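Local coordinates for hypothetical protein (Mesorhizobium loti, PDB 2O2X), which removes the C-7 phosphate from D-glycero-beta-D-manno-heptose 1,7-bisphosphate, a magnesium-dependent step in making nucleotide-activated heptose, at residues N80-A85 with A119-G124. Numbering follows the deposited sequence.
Sequences NQSGIA and AYHEAG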
loop_
_atom_site.group_PDB
_atom_site.type_symbol
_atom_site.label_atom_id
_atom_site.label_comp_id
_atom_site.label_asym_id
_atom_site.label_seq_id
_atom_site.Cartn_x
_atom_site.Cartn_y
_atom_site.Cartn_z
ATOM N N ASN A 80 4.007 -3.852 5.508
ATOM C CA ASN A 80 4.579 -4.683 6.554
ATOM C C ASN A 80 5.610 -3.827 7.303
ATOM O O ASN A 80 6.466 -3.171 6.715
ATOM C CB ASN A 80 5.336 -5.899 6.014
ATOM C CG ASN A 80 4.445 -7.005 5.390
ATOM O OD1 ASN A 80 3.219 -7.027 5.543
ATOM N ND2 ASN A 80 5.097 -7.971 4.714
ATOM N N GLN A 81 5.512 -3.834 8.624
ATOM C CA GLN A 81 6.405 -3.125 9.521
ATOM C C GLN A 81 7.048 -4.099 10.497
ATOM O O GLN A 81 6.839 -4.026 11.730
ATOM C CB GLN A 81 5.619 -2.012 10.230
ATOM C CG GLN A 81 5.123 -0.914 9.280
ATOM C CD GLN A 81 6.227 0.011 8.829
ATOM O OE1 GLN A 81 7.062 0.446 9.639
ATOM N NE2 GLN A 81 6.240 0.340 7.539
ATOM N N SER A 82 7.855 -5.012 9.965
ATOM C CA SER A 82 8.456 -6.070 10.786
ATOM C C SER A 82 9.397 -5.537 11.839
ATOM O O SER A 82 9.648 -6.225 12.826
ATOM C CB SER A 82 9.209 -7.067 9.913
ATOM O OG SER A 82 10.388 -6.483 9.384
ATOM N N GLY A 83 9.905 -4.323 11.668
ATOM C CA GLY A 83 10.809 -3.752 12.654
ATOM C C GLY A 83 10.158 -3.662 14.017
ATOM O O GLY A 83 10.850 -3.655 15.030
ATOM N N ILE A 84 8.821 -3.577 14.060
ATOM C CA ILE A 84 8.094 -3.521 15.317
ATOM C C ILE A 84 8.216 -4.844 16.069
ATOM O O ILE A 84 8.573 -4.838 17.240
ATOM C CB ILE A 84 6.611 -3.068 15.090
ATOM C CG1 ILE A 84 6.618 -1.641 14.536
ATOM C CG2 ILE A 84 5.820 -3.128 16.386
ATOM C CD1 ILE A 84 5.284 -1.106 14.099
ATOM N N ALA A 85 7.976 -5.967 15.409
ATOM C CA ALA A 85 8.160 -7.270 16.043
ATOM C C ALA A 85 9.597 -7.506 16.473
ATOM O O ALA A 85 9.856 -8.245 17.445
ATOM C CB ALA A 85 7.717 -8.383 15.132
ATOM N N ALA A 119 2.733 -5.730 11.877
ATOM C CA ALA A 119 4.023 -5.799 12.587
ATOM C C ALA A 119 4.598 -7.204 12.684
ATOM O O ALA A 119 5.799 -7.356 12.922
ATOM C CB ALA A 119 3.874 -5.237 13.966
ATOM N N TYR A 120 3.753 -8.219 12.576
ATOM C CA TYR A 120 4.154 -9.585 12.910
ATOM C C TYR A 120 5.251 -10.114 11.995
ATOM O O TYR A 120 5.194 -9.954 10.765
ATOM C CB TYR A 120 2.960 -10.516 12.797
ATOM C CG TYR A 120 1.803 -10.197 13.731
ATOM C CD1 TYR A 120 1.982 -10.141 15.109
ATOM C CD2 TYR A 120 0.517 -9.989 13.238
ATOM C CE1 TYR A 120 0.898 -9.864 15.978
ATOM C CE2 TYR A 120 -0.566 -9.721 14.099
ATOM C CZ TYR A 120 -0.362 -9.668 15.452
ATOM O OH TYR A 120 -1.428 -9.387 16.288
ATOM N N HIS A 121 6.253 -10.775 12.569
ATOM C CA HIS A 121 7.323 -11.351 11.763
ATOM C C HIS A 121 7.955 -12.525 12.481
ATOM O O HIS A 121 8.145 -12.466 13.693
ATOM C CB HIS A 121 8.371 -10.271 11.466
ATOM C CG HIS A 121 9.418 -10.666 10.466
ATOM N ND1 HIS A 121 10.573 -11.345 10.807
ATOM C CD2 HIS A 121 9.496 -10.439 9.134
ATOM C CE1 HIS A 121 11.304 -11.533 9.719
ATOM N NE2 HIS A 121 10.678 -10.985 8.691
ATOM N N GLU A 122 8.367 -13.520 11.704
ATOM C CA GLU A 122 8.976 -14.775 12.236
ATOM C C GLU A 122 10.234 -14.556 13.061
ATOM O O GLU A 122 10.509 -15.339 13.989
ATOM C CB GLU A 122 9.277 -15.741 11.092
ATOM C CG GLU A 122 10.299 -15.271 10.091
ATOM C CD GLU A 122 11.721 -15.665 10.428
ATOM O OE1 GLU A 122 11.934 -16.558 11.292
ATOM O OE2 GLU A 122 12.640 -15.085 9.799
ATOM N N ALA A 123 10.995 -13.511 12.733
ATOM C CA ALA A 123 12.243 -13.207 13.412
ATOM C C ALA A 123 12.083 -12.220 14.542
ATOM O O ALA A 123 13.048 -11.663 15.059
ATOM C CB ALA A 123 13.283 -12.702 12.404
ATOM N N GLY A 124 10.846 -12.003 14.974
ATOM C CA GLY A 124 10.581 -11.108 16.033
ATOM C C GLY A 124 11.040 -11.690 17.340
ATOM O O GLY A 124 11.488 -12.844 17.431
#
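S82 rests its CB obliquely against the imidazole of H121, 3.5 Å from CD2 and nearly as close to CG, while the CB atoms of these two residues also meet. The ring is brought there by a first torsion that sets CG of H121 anti to the backbone N (chi1 -171°), and it is held by the third residue of the turn, A123 N donating to H121 ND1 over 2.9 Å, tilted 27° out of the ring plane. G124 N bonds to H121 O and closes the type I turn from H121 to G124, and the ND1 bond ties its first side chain to the backbone two residues on. Were H121 an alanine, A123 N would probably lose this acceptor and S82 CB its cover from the ring carbons.

A85 turns its methyl toward 119-124, into the bend between A119 and H121, with CB 3.8 Å from H121 N and only 3.1 Å from A119 O, a tight approach. Further along, G124 CA passes 3.3 Å from A85 O, and a CB on G124 would clash with A85 CB. The methyl of A119 lies against the branch point of I84, touching CB at 3.7 Å and CG2 about equally, and W91 of helix 91-107 covers both residues. A119 CA also directs its hydrogen at Q81 O, the carbonyl that accepts from I84 N. The amide of Q81 turns away, its NE2 bonded to T79 and D39.

Here the short helical turn after strand 75-80 packs on the loop after the adjacent parallel strand 114-118, at the C-terminal strand ends where the HAD Rossmannoid fold carries its phosphatase site; N80, Q81 and S82 are, by similarity, substrate-binding residues.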